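Local coordinates for protein PROBABLE CHAIN-FATTY-ACID-CoA LIGASE FADD13 (Mycobacterium tuberculosis, PDB 3T5B) that belongs to the AMP-binding enzyme family of the ANL clan, whose members have a large mixed alpha/beta domain, at residues A185-S190 with M330-A335; V297-A302 with T311-E316; L303-G308 with I357-Y362. All blocks are in the same frame, centred on the assembly; numbering follows the deposited sequence.

Contact 1. Residues A185-S190 with M330-A335; sequences ASSWAS and MFTDVA
Ser-187 meets the ring of Phe-331 at its edge: its backbone N lies in the ring plane, and its CA, near that plane, is 3.9 Å from Phe-331 CD1. One ring face carries Met-330 CB, 3.8 Å above the plane and displaced toward the rim, so the two consecutive residues fold against each other. Ser-186 CB and Ser-190 OG approach Phe-331 CE1 obliquely, at 4.0 and 3.9 Å respectively. The ring therefore runs alongside the helix, touching Ser-186, Ser-187 and, one turn on, Ser-190.

One hydrogen bond links the two segments directly: Ser-187 OG donates to Met-330 O at 2.9 Å, in the carbonyl plane, with a C=O...donor angle of 152°. With OG anti to the backbone N (chi1 177°), the hydroxyl is placed at that carbonyl, and Ser-187 OG also lies 3.6 Å from Thr-332 CG2. Ser-190 uses its hydroxyl differently. Its OG turns back to Ser-186 O, 3.1 Å away and above the carbonyl plane, joining Ser-190 N as a second donor to that oxygen, while Ser-190 CB rests against Met-330 CG at 3.8 Å. The Ser-186 hydroxyl is likewise held within the helix, by His-182 O.

Beyond this point Thr-191 OG1 binds both Ser-187 O and Met-330 N, tying the last turn of helix 178-191 to the loop that leads into strand 332-337. That strand pairs with strand 350-355 through Asp-333 and Ala-335, and Ala-185 leans on helix 209-221, so the contact joins helix 178-191, backed by helix 209-221, to the loop entering the five-stranded antiparallel sheet.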
ATOM      1  N   ALA A 185      -3.366  -3.876   7.874  1.00 18.56           N
ATOM      2  CA  ALA A 185      -4.542  -3.015   7.856  1.00 19.38           C
ATOM      3  C   ALA A 185      -5.027  -2.801   9.291  1.00 18.35           C
ATOM      4  O   ALA A 185      -5.232  -1.669   9.725  1.00 16.54           O
ATOM      5  CB  ALA A 185      -5.657  -3.651   7.016  1.00 19.48           C
ATOM      6  N   SER A 186      -5.193  -3.894  10.029  1.00 17.18           N
ATOM      7  CA  SER A 186      -5.668  -3.811  11.410  1.00 17.36           C
ATOM      8  C   SER A 186      -4.783  -2.935  12.270  1.00 16.99           C
ATOM      9  O   SER A 186      -5.282  -2.110  13.043  1.00 17.81           O
ATOM     10  CB  SER A 186      -5.761  -5.203  12.031  1.00 15.31           C
ATOM     11  OG  SER A 186      -6.675  -6.001  11.304  1.00 19.41           O
ATOM     12  N   SER A 187      -3.472  -3.110  12.141  1.00 16.96           N
ATOM     13  CA  SER A 187      -2.531  -2.308  12.917  1.00 16.84           C
ATOM     14  C   SER A 187      -2.748  -0.812  12.702  1.00 16.45           C
ATOM     15  O   SER A 187      -2.772  -0.045  13.660  1.00 15.43           O
ATOM     16  CB  SER A 187      -1.087  -2.658  12.561  1.00 15.64           C
ATOM     17  OG  SER A 187      -0.206  -1.806  13.274  1.00 18.38           O
ATOM     18  N   TRP A 188      -2.896  -0.393  11.446  1.00 18.63           N
ATOM     19  CA  TRP A 188      -3.122   1.019  11.160  1.00 19.28           C
ATOM     20  C   TRP A 188      -4.491   1.415  11.694  1.00 18.23           C
ATOM     21  O   TRP A 188      -4.626   2.406  12.400  1.00 19.36           O
ATOM     22  CB  TRP A 188      -3.059   1.321   9.649  1.00 18.96           C
ATOM     23  CG  TRP A 188      -1.670   1.426   9.083  1.00 23.05           C
ATOM     24  CD1 TRP A 188      -0.996   0.464   8.395  1.00 23.90           C
ATOM     25  CD2 TRP A 188      -0.769   2.540   9.197  1.00 24.33           C
ATOM     26  NE1 TRP A 188       0.265   0.901   8.075  1.00 24.30           N
ATOM     27  CE2 TRP A 188       0.436   2.168   8.556  1.00 23.81           C
ATOM     28  CE3 TRP A 188      -0.860   3.814   9.782  1.00 26.87           C
ATOM     29  CZ2 TRP A 188       1.548   3.023   8.481  1.00 24.83           C
ATOM     30  CZ3 TRP A 188       0.254   4.672   9.708  1.00 26.06           C
ATOM     31  CH2 TRP A 188       1.440   4.264   9.061  1.00 25.59           C
ATOM     32  N   ALA A 189      -5.507   0.631  11.365  1.00 16.24           N
ATOM     33  CA  ALA A 189      -6.859   0.941  11.816  1.00 16.28           C
ATOM     34  C   ALA A 189      -7.009   1.067  13.340  1.00 17.26           C
ATOM     35  O   ALA A 189      -7.809   1.867  13.816  1.00 17.69           O
ATOM     36  CB  ALA A 189      -7.835  -0.095  11.277  1.00 14.00           C
ATOM     37  N   SER A 190      -6.243   0.296  14.106  1.00 17.23           N
ATOM     38  CA  SER A 190      -6.341   0.362  15.562  1.00 17.79           C
ATOM     39  C   SER A 190      -5.353   1.338  16.206  1.00 19.37           C
ATOM     40  O   SER A 190      -5.506   1.693  17.375  1.00 20.88           O
ATOM     41  CB  SER A 190      -6.103  -1.022  16.174  1.00 19.30           C
ATOM     42  OG  SER A 190      -7.000  -1.982  15.659  1.00 23.13           O
ATOM     43  N   MET A 330      -0.116  -1.185  17.618  1.00 21.54           N
ATOM     44  CA  MET A 330      -0.964  -2.361  17.804  1.00 20.93           C
ATOM     45  C   MET A 330      -0.534  -3.531  16.910  1.00 21.74           C
ATOM     46  O   MET A 330      -0.474  -3.410  15.686  1.00 21.36           O
ATOM     47  CB  MET A 330      -2.430  -2.020  17.515  1.00 18.71           C
ATOM     48  CG  MET A 330      -2.998  -0.868  18.331  1.00 18.24           C
ATOM     49  SD  MET A 330      -2.670  -1.000  20.107  1.00 16.87           S
ATOM     50  CE  MET A 330      -3.700  -2.391  20.502  1.00 19.19           C
ATOM     51  N   PHE A 331      -0.217  -4.655  17.542  1.00 21.61           N
ATOM     52  CA  PHE A 331       0.175  -5.879  16.842  1.00 22.29           C
ATOM     53  C   PHE A 331       1.578  -5.893  16.224  1.00 22.06           C
ATOM     54  O   PHE A 331       1.921  -6.811  15.484  1.00 22.00           O
ATOM     55  CB  PHE A 331      -0.871  -6.215  15.760  1.00 21.09           C
ATOM     56  CG  PHE A 331      -2.296  -5.989  16.196  1.00 18.81           C
ATOM     57  CD1 PHE A 331      -3.152  -5.192  15.434  1.00 19.89           C
ATOM     58  CD2 PHE A 331      -2.776  -6.545  17.383  1.00 20.93           C
ATOM     59  CE1 PHE A 331      -4.474  -4.948  15.844  1.00 17.98           C
ATOM     60  CE2 PHE A 331      -4.088  -6.311  17.807  1.00 19.21           C
ATOM     61  CZ  PHE A 331      -4.940  -5.506  17.034  1.00 19.73           C
ATOM     62  N   THR A 332       2.401  -4.898  16.526  1.00 23.00           N
ATOM     63  CA  THR A 332       3.746  -4.871  15.960  1.00 25.58           C
ATOM     64  C   THR A 332       4.788  -4.508  17.013  1.00 25.22           C
ATOM     65  O   THR A 332       4.694  -3.462  17.652  1.00 25.44           O
ATOM     66  CB  THR A 332       3.863  -3.844  14.812  1.00 27.54           C
ATOM     67  OG1 THR A 332       3.946  -2.526  15.365  1.00 34.11           O
ATOM     68  CG2 THR A 332       2.651  -3.910  13.896  1.00 24.74           C
ATOM     69  N   ASP A 333       5.783  -5.375  17.188  1.00 23.46           N
ATOM     70  CA  ASP A 333       6.844  -5.137  18.154  1.00 22.45           C
ATOM     71  C   ASP A 333       8.155  -4.850  17.451  1.00 21.61           C
ATOM     72  O   ASP A 333       8.377  -5.317  16.331  1.00 20.99           O
ATOM     73  CB  ASP A 333       7.002  -6.344  19.081  1.00 23.62           C
ATOM     74  CG  ASP A 333       5.805  -6.532  19.988  1.00 26.93           C
ATOM     75  OD1 ASP A 333       5.406  -5.549  20.654  1.00 30.16           O
ATOM     76  OD2 ASP A 333       5.257  -7.655  20.038  1.00 30.13           O
ATOM     77  N   VAL A 334       9.019  -4.075  18.106  1.00 21.07           N
ATOM     78  CA  VAL A 334      10.320  -3.726  17.535  1.00 22.52           C
ATOM     79  C   VAL A 334      11.444  -3.921  18.543  1.00 23.07           C
ATOM     80  O   VAL A 334      11.250  -3.723  19.739  1.00 24.09           O
ATOM     81  CB  VAL A 334      10.350  -2.258  17.046  1.00 22.73           C
ATOM     82  CG1 VAL A 334       9.238  -2.031  16.026  1.00 21.17           C
ATOM     83  CG2 VAL A 334      10.199  -1.311  18.236  1.00 20.46           C
ATOM     84  N   ALA A 335      12.616  -4.314  18.049  1.00 23.58           N
ATOM     85  CA  ALA A 335      13.781  -4.547  18.893  1.00 23.26           C
ATOM     86  C   ALA A 335      15.050  -4.319  18.077  1.00 23.95           C
ATOM     87  O   ALA A 335      14.976  -3.954  16.903  1.00 24.35           O
ATOM     88  CB  ALA A 335      13.749  -5.970  19.430  1.00 22.31           C
TER

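Contact 2. Residues V297-A302 with T311-E316; sequences VVQGYA and TLLLSE
Strands 297-302 and 311-313 run antiparallel, their axes 4.6 Å apart at closest approach with 156° between their directions, and the register places Gln-299 and Tyr-301 in hydrogen-bonded pairs with Leu-313 and Thr-311, flanking the non-hydrogen-bonded pair Gly-300 with Leu-312. The ladder is uneven. Leu-313 N donates to Gln-299 O at 2.7 Å with a nearly linear N-H...O angle of 167°, whereas the return bond from Gln-299 N to Leu-313 O is weak and long at 3.4 Å. In the other pair both bonds form, Tyr-301 N to Thr-311 O and Thr-311 N to Tyr-301 O, each longer and more bent than the one from Leu-313 N.

Gln-299, Leu-313, Tyr-301 and Thr-311 project from one face. There the Gln-299 chain lies beside that of Leu-313, pointing the same way, with Gln-299 CG 3.8 Å from Leu-313 CD2. Thr-311 OG1 sits at the edge of the Tyr-301 ring and comes to 3.3 Å from Tyr-301 CB, though its polar partner is Ala-325 O; the phenol hydroxyl goes to Asp-382. This is a beta hairpin at the margin of the eight-stranded mixed sheet: strand 310-313 is outermost within the chain, while strand 296-302 also pairs with strand 274-277 through Val-298 and Gly-300.

On the opposite face Leu-312, with CG anti to the backbone N (chi1 -166°), swings CD1 back over the neighbouring strand, 3.2 Å from Gln-299 O. Gly-300 has no side chain there, and its CA packs 3.1 Å from Thr-311 O. Where the pairing ends, a water donates to both Val-297 O and Leu-313 O, and Val-298 CG1 packs against Ser-315 N at 3.4 Å.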
ATOM      1  N   VAL A 297       0.541  15.860  12.820  1.00 31.16           N
ATOM      2  CA  VAL A 297       1.226  14.907  11.957  1.00 30.15           C
ATOM      3  C   VAL A 297       1.793  13.741  12.769  1.00 31.08           C
ATOM      4  O   VAL A 297       2.297  13.922  13.878  1.00 32.74           O
ATOM      5  CB  VAL A 297       2.392  15.595  11.189  1.00 27.97           C
ATOM      6  CG1 VAL A 297       3.000  14.636  10.181  1.00 28.20           C
ATOM      7  CG2 VAL A 297       1.894  16.840  10.484  1.00 26.45           C
ATOM      8  N   VAL A 298       1.690  12.539  12.222  1.00 30.18           N
ATOM      9  CA  VAL A 298       2.233  11.367  12.884  1.00 29.79           C
ATOM     10  C   VAL A 298       3.160  10.720  11.878  1.00 29.08           C
ATOM     11  O   VAL A 298       2.850  10.656  10.688  1.00 28.51           O
ATOM     12  CB  VAL A 298       1.125  10.394  13.309  1.00 30.09           C
ATOM     13  CG1 VAL A 298       0.301  11.030  14.428  1.00 32.09           C
ATOM     14  CG2 VAL A 298       0.245  10.040  12.119  1.00 27.57           C
ATOM     15  N   GLN A 299       4.305  10.249  12.348  1.00 28.65           N
ATOM     16  CA  GLN A 299       5.276   9.658  11.444  1.00 29.40           C
ATOM     17  C   GLN A 299       5.657   8.226  11.759  1.00 29.27           C
ATOM     18  O   GLN A 299       5.742   7.823  12.917  1.00 29.33           O
ATOM     19  CB  GLN A 299       6.519  10.543  11.407  1.00 28.95           C
ATOM     20  CG  GLN A 299       6.732  11.298  12.699  1.00 32.45           C
ATOM     21  CD  GLN A 299       7.595  12.530  12.518  1.00 34.54           C
ATOM     22  OE1 GLN A 299       7.508  13.477  13.301  1.00 38.28           O
ATOM     23  NE2 GLN A 299       8.439  12.523  11.489  1.00 32.40           N
ATOM     24  N   GLY A 300       5.896   7.457  10.707  1.00 27.63           N
ATOM     25  CA  GLY A 300       6.252   6.078  10.911  1.00 27.50           C
ATOM     26  C   GLY A 300       7.385   5.545  10.069  1.00 26.85           C
ATOM     27  O   GLY A 300       7.805   6.133   9.070  1.00 27.86           O
ATOM     28  N   TYR A 301       7.881   4.403  10.517  1.00 25.59           N
ATOM     29  CA  TYR A 301       8.951   3.682   9.861  1.00 24.97           C
ATOM     30  C   TYR A 301       8.343   2.335   9.461  1.00 23.78           C
ATOM     31  O   TYR A 301       7.683   1.676  10.267  1.00 21.49           O
ATOM     32  CB  TYR A 301      10.106   3.485  10.845  1.00 24.14           C
ATOM     33  CG  TYR A 301      11.094   2.414  10.458  1.00 21.36           C
ATOM     34  CD1 TYR A 301      11.957   2.586   9.379  1.00 20.83           C
ATOM     35  CD2 TYR A 301      11.183   1.238  11.197  1.00 22.16           C
ATOM     36  CE1 TYR A 301      12.892   1.615   9.051  1.00 21.61           C
ATOM     37  CE2 TYR A 301      12.112   0.258  10.879  1.00 20.33           C
ATOM     38  CZ  TYR A 301      12.964   0.450   9.812  1.00 22.40           C
ATOM     39  OH  TYR A 301      13.902  -0.510   9.529  1.00 21.35           O
ATOM     40  N   ALA A 302       8.539   1.947   8.209  1.00 23.02           N
ATOM     41  CA  ALA A 302       8.017   0.683   7.719  1.00 23.73           C
ATOM     42  C   ALA A 302       8.724   0.321   6.425  1.00 23.94           C
ATOM     43  O   ALA A 302       9.341   1.178   5.790  1.00 25.68           O
ATOM     44  CB  ALA A 302       6.525   0.787   7.483  1.00 25.25           C
ATOM     45  N   THR A 311       6.570   1.103  13.156  1.00 22.43           N
ATOM     46  CA  THR A 311       6.565   1.977  14.316  1.00 21.25           C
ATOM     47  C   THR A 311       5.855   3.260  13.967  1.00 23.07           C
ATOM     48  O   THR A 311       5.737   3.610  12.799  1.00 22.17           O
ATOM     49  CB  THR A 311       8.001   2.342  14.761  1.00 21.73           C
ATOM     50  OG1 THR A 311       8.638   3.116  13.735  1.00 20.93           O
ATOM     51  CG2 THR A 311       8.820   1.078  15.011  1.00 22.08           C
ATOM     52  N   LEU A 312       5.391   3.965  14.990  1.00 24.33           N
ATOM     53  CA  LEU A 312       4.703   5.229  14.788  1.00 25.27           C
ATOM     54  C   LEU A 312       5.033   6.194  15.917  1.00 26.37           C
ATOM     55  O   LEU A 312       5.021   5.824  17.090  1.00 27.81           O
ATOM     56  CB  LEU A 312       3.192   5.010  14.735  1.00 25.73           C
ATOM     57  CG  LEU A 312       2.379   6.188  14.206  1.00 26.08           C
ATOM     58  CD1 LEU A 312       2.838   6.516  12.793  1.00 27.31           C
ATOM     59  CD2 LEU A 312       0.900   5.842  14.213  1.00 25.79           C
ATOM     60  N   LEU A 313       5.352   7.430  15.554  1.00 26.62           N
ATOM     61  CA  LEU A 313       5.652   8.461  16.541  1.00 28.34           C
ATOM     62  C   LEU A 313       4.356   9.254  16.625  1.00 28.08           C
ATOM     63  O   LEU A 313       3.973   9.940  15.672  1.00 25.88           O
ATOM     64  CB  LEU A 313       6.796   9.366  16.061  1.00 26.95           C
ATOM     65  CG  LEU A 313       7.251  10.483  17.010  1.00 28.76           C
ATOM     66  CD1 LEU A 313       8.008   9.895  18.202  1.00 25.68           C
ATOM     67  CD2 LEU A 313       8.146  11.460  16.258  1.00 27.46           C
ATOM     68  N   LEU A 314       3.666   9.142  17.751  1.00 28.71           N
ATOM     69  CA  LEU A 314       2.408   9.851  17.905  1.00 31.85           C
ATOM     70  C   LEU A 314       2.588  11.362  17.934  1.00 34.31           C
ATOM     71  O   LEU A 314       3.590  11.868  18.428  1.00 36.16           O
ATOM     72  CB  LEU A 314       1.679   9.360  19.155  1.00 31.04           C
ATOM     73  CG  LEU A 314       0.877   8.079  18.907  1.00 32.49           C
ATOM     74  CD1 LEU A 314      -0.320   8.401  18.012  1.00 36.76           C
ATOM     75  CD2 LEU A 314       1.754   7.020  18.249  1.00 32.03           C
ATOM     76  N   SER A 315       1.608  12.067  17.381  1.00 36.98           N
ATOM     77  CA  SER A 315       1.620  13.522  17.303  1.00 39.76           C
ATOM     78  C   SER A 315       2.107  14.242  18.569  1.00 41.18           C
ATOM     79  O   SER A 315       2.871  15.207  18.486  1.00 40.83           O
ATOM     80  CB  SER A 315       0.221  14.016  16.944  1.00 39.78           C
ATOM     81  OG  SER A 315       0.222  15.418  16.757  1.00 42.90           O
ATOM     82  N   GLU A 316       1.664  13.774  19.731  1.00 42.69           N
ATOM     83  CA  GLU A 316       2.045  14.382  21.004  1.00 44.87           C
ATOM     84  C   GLU A 316       3.555  14.357  21.293  1.00 43.83           C
ATOM     85  O   GLU A 316       4.043  15.115  22.132  1.00 42.93           O
ATOM     86  CB  GLU A 316       1.283  13.703  22.149  1.00 49.01           C
ATOM     87  CG  GLU A 316       1.617  12.224  22.364  1.00 53.45           C
ATOM     88  CD  GLU A 316       0.712  11.558  23.397  1.00 57.37           C
ATOM     89  OE1 GLU A 316       0.532  12.137  24.492  1.00 58.71           O
ATOM     90  OE2 GLU A 316       0.187  10.452  23.118  1.00 58.60           O
TER
HETATM   91  O   HOH W   1       4.391  12.851  15.108  1.00 19.82           O

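Contact 3. Residues L303-G308 with I357-Y362; sequences LTESCG and ILLKEY
Tyr-362 OH donates a hydrogen bond of 2.7 Å to Glu-305 OE1. The glutamate chain, bent at chi2 (86°), brings OE1 to the edge of the Tyr-362 ring; the carboxylate and ring planes stand almost perpendicular, and OE1 is met on its anti side. Glu-305 O makes a second attachment, taking one hydrogen bond from Leu-359 N at 3.0 Å and a weaker CA-H...O contact from Leu-358 CA at 3.5 Å. Leu-359 N arrives close to the extension of the carbonyl bond, at 165°, but its N-H is bent from the line to the oxygen (137°).

Carbon contacts fill in the rest: Ile-357 CD1 lies 3.3 Å from Ser-306 O and beside Ser-306 CB, and Leu-359 CD1 4.0 Å from Glu-305 CB. Ser-306 OG accepts from Leu-303 N at 2.6 Å and also bonds Gly-309 O, so it serves its own loop. Leu-303 to Glu-305 end a Tyr-x-x-Thr-Glu stretch, consistent with the A5 motif of ANL enzymes, which in relatives borders the active site.

Strand 361-362 edges the small antiparallel sheet beside strand 173-177, and Tyr-362 packs on helix 366-372. Cys-307 touches strand 173-177 and helix 178-191, while Leu-303 and Glu-305 lean on Phe-378 of strand 377-380.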
ATOM      1  N   LEU A 303       8.627  -0.950   6.048  1.00 22.49           N
ATOM      2  CA  LEU A 303       9.247  -1.461   4.834  1.00 21.26           C
ATOM      3  C   LEU A 303       8.196  -2.214   4.052  1.00 21.14           C
ATOM      4  O   LEU A 303       7.111  -2.500   4.562  1.00 21.81           O
ATOM      5  CB  LEU A 303      10.373  -2.449   5.161  1.00 21.11           C
ATOM      6  CG  LEU A 303      11.401  -2.109   6.237  1.00 21.37           C
ATOM      7  CD1 LEU A 303      12.374  -3.265   6.404  1.00 23.35           C
ATOM      8  CD2 LEU A 303      12.134  -0.849   5.853  1.00 23.80           C
ATOM      9  N   THR A 304       8.530  -2.530   2.810  1.00 19.58           N
ATOM     10  CA  THR A 304       7.643  -3.296   1.963  1.00 17.14           C
ATOM     11  C   THR A 304       7.541  -4.644   2.666  1.00 17.60           C
ATOM     12  O   THR A 304       6.481  -5.254   2.710  1.00 18.80           O
ATOM     13  CB  THR A 304       8.254  -3.481   0.557  1.00 16.85           C
ATOM     14  OG1 THR A 304       8.481  -2.193  -0.030  1.00 18.45           O
ATOM     15  CG2 THR A 304       7.319  -4.272  -0.340  1.00 15.23           C
ATOM     16  N   GLU A 305       8.653  -5.087   3.243  1.00 19.03           N
ATOM     17  CA  GLU A 305       8.695  -6.357   3.957  1.00 18.77           C
ATOM     18  C   GLU A 305       7.731  -6.383   5.142  1.00 18.09           C
ATOM     19  O   GLU A 305       7.303  -7.457   5.570  1.00 18.27           O
ATOM     20  CB  GLU A 305      10.116  -6.656   4.454  1.00 18.93           C
ATOM     21  CG  GLU A 305      11.100  -7.112   3.382  1.00 21.45           C
ATOM     22  CD  GLU A 305      11.787  -5.966   2.657  1.00 22.90           C
ATOM     23  OE1 GLU A 305      12.800  -6.228   1.963  1.00 21.47           O
ATOM     24  OE2 GLU A 305      11.322  -4.811   2.776  1.00 22.32           O
ATOM     25  N   SER A 306       7.405  -5.206   5.677  1.00 18.91           N
ATOM     26  CA  SER A 306       6.484  -5.100   6.814  1.00 19.51           C
ATOM     27  C   SER A 306       5.077  -4.700   6.366  1.00 20.10           C
ATOM     28  O   SER A 306       4.238  -4.285   7.182  1.00 20.49           O
ATOM     29  CB  SER A 306       7.006  -4.093   7.853  1.00 19.01           C
ATOM     30  OG  SER A 306       7.237  -2.822   7.276  1.00 19.26           O
ATOM     31  N   CYS A 307       4.828  -4.840   5.064  1.00 19.25           N
ATOM     32  CA  CYS A 307       3.532  -4.520   4.476  1.00 20.83           C
ATOM     33  C   CYS A 307       3.131  -3.087   4.792  1.00 20.14           C
ATOM     34  O   CYS A 307       1.950  -2.782   4.904  1.00 19.68           O
ATOM     35  CB  CYS A 307       2.461  -5.476   5.014  1.00 21.41           C
ATOM     36  SG  CYS A 307       1.073  -5.766   3.894  1.00 21.88           S
ATOM     37  N   GLY A 308       4.118  -2.207   4.928  1.00 20.85           N
ATOM     38  CA  GLY A 308       3.818  -0.820   5.234  1.00 21.96           C
ATOM     39  C   GLY A 308       3.483  -0.598   6.702  1.00 22.61           C
ATOM     40  O   GLY A 308       3.059   0.487   7.089  1.00 22.93           O
ATOM     41  N   ILE A 357       2.497  -8.786  10.347  1.00 14.13           N
ATOM     42  CA  ILE A 357       2.451  -7.938   9.168  1.00 14.00           C
ATOM     43  C   ILE A 357       3.612  -8.317   8.248  1.00 15.61           C
ATOM     44  O   ILE A 357       3.653  -7.927   7.085  1.00 17.26           O
ATOM     45  CB  ILE A 357       2.605  -6.442   9.537  1.00 10.82           C
ATOM     46  CG1 ILE A 357       4.034  -6.172  10.024  1.00 10.25           C
ATOM     47  CG2 ILE A 357       1.600  -6.060  10.607  1.00 10.67           C
ATOM     48  CD1 ILE A 357       4.307  -4.748  10.439  1.00 11.63           C
ATOM     49  N   LEU A 358       4.557  -9.082   8.784  1.00 17.50           N
ATOM     50  CA  LEU A 358       5.741  -9.477   8.030  1.00 17.62           C
ATOM     51  C   LEU A 358       5.456 -10.393   6.852  1.00 17.51           C
ATOM     52  O   LEU A 358       4.507 -11.176   6.865  1.00 20.23           O
ATOM     53  CB  LEU A 358       6.766 -10.142   8.963  1.00 17.23           C
ATOM     54  CG  LEU A 358       7.440  -9.240  10.011  1.00 17.35           C
ATOM     55  CD1 LEU A 358       8.359 -10.079  10.907  1.00 12.71           C
ATOM     56  CD2 LEU A 358       8.223  -8.122   9.304  1.00 14.68           C
ATOM     57  N   LEU A 359       6.298 -10.279   5.833  1.00 16.84           N
ATOM     58  CA  LEU A 359       6.186 -11.084   4.629  1.00 16.86           C
ATOM     59  C   LEU A 359       6.332 -12.561   4.967  1.00 16.96           C
ATOM     60  O   LEU A 359       6.795 -12.916   6.051  1.00 13.99           O
ATOM     61  CB  LEU A 359       7.274 -10.666   3.626  1.00 17.77           C
ATOM     62  CG  LEU A 359       8.791 -10.774   3.909  1.00 18.99           C
ATOM     63  CD1 LEU A 359       9.130 -10.434   5.361  1.00 17.20           C
ATOM     64  CD2 LEU A 359       9.253 -12.162   3.614  1.00 21.16           C
ATOM     65  N   LYS A 360       5.918 -13.419   4.041  1.00 16.88           N
ATOM     66  CA  LYS A 360       6.040 -14.854   4.228  1.00 17.58           C
ATOM     67  C   LYS A 360       7.431 -15.288   3.750  1.00 19.92           C
ATOM     68  O   LYS A 360       8.085 -16.141   4.358  1.00 20.03           O
ATOM     69  CB  LYS A 360       4.981 -15.585   3.406  1.00 18.32           C
ATOM     70  CG  LYS A 360       5.196 -17.087   3.321  1.00 21.39           C
ATOM     71  CD  LYS A 360       4.453 -17.711   2.141  1.00 21.51           C
ATOM     72  CE  LYS A 360       2.953 -17.767   2.357  1.00 22.35           C
ATOM     73  NZ  LYS A 360       2.254 -18.501   1.245  1.00 20.81           N
ATOM     74  N   GLU A 361       7.873 -14.676   2.659  1.00 20.04           N
ATOM     75  CA  GLU A 361       9.151 -15.007   2.043  1.00 21.34           C
ATOM     76  C   GLU A 361       9.436 -14.055   0.887  1.00 21.41           C
ATOM     77  O   GLU A 361       8.559 -13.303   0.442  1.00 20.64           O
ATOM     78  CB  GLU A 361       9.075 -16.415   1.459  1.00 21.00           C
ATOM     79  CG  GLU A 361       7.936 -16.528   0.447  1.00 22.93           C
ATOM     80  CD  GLU A 361       7.808 -17.900  -0.182  1.00 25.13           C
ATOM     81  OE1 GLU A 361       7.919 -18.913   0.543  1.00 30.60           O
ATOM     82  OE2 GLU A 361       7.574 -17.968  -1.405  1.00 24.87           O
ATOM     83  N   TYR A 362      10.668 -14.085   0.407  1.00 20.28           N
ATOM     84  CA  TYR A 362      11.015 -13.292  -0.751  1.00 22.06           C
ATOM     85  C   TYR A 362      10.707 -14.273  -1.878  1.00 22.24           C
ATOM     86  O   TYR A 362      11.039 -15.452  -1.770  1.00 24.94           O
ATOM     87  CB  TYR A 362      12.496 -12.938  -0.741  1.00 21.81           C
ATOM     88  CG  TYR A 362      12.845 -11.802   0.181  1.00 18.99           C
ATOM     89  CD1 TYR A 362      12.330 -10.525  -0.036  1.00 20.06           C
ATOM     90  CD2 TYR A 362      13.713 -11.989   1.252  1.00 18.80           C
ATOM     91  CE1 TYR A 362      12.673  -9.460   0.787  1.00 17.68           C
ATOM     92  CE2 TYR A 362      14.062 -10.930   2.083  1.00 16.68           C
ATOM     93  CZ  TYR A 362      13.537  -9.671   1.844  1.00 16.42           C
ATOM     94  OH  TYR A 362      13.866  -8.626   2.667  1.00 21.38           O
TER

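The loop 303-308 of contact 3 connects the two strands of contact 2, although their centres are about 19 Å apart; the segments adjoin at Ala-302 CB and Gly-308 C, 3.4 Å from each other. Contact 1 sits at the wide corner of a triangle with the other two, its centre about 12 Å from that of contact 2 and about 13 Å from that of contact 3. Trp-188 NE1 makes a probable hydrogen bond of 3.0 Å to Gly-308 O, and Thr-332 CG2 packs on Ile-357 CD1 at 3.9 Å. Toward the hairpin, Val-334 CG1 touches Thr-311 CG2 at 3.3 Å. The A5-like stretch Tyr-301 to Glu-305 spans contacts 2 and 3, so both probably border the active site there, as in relatives.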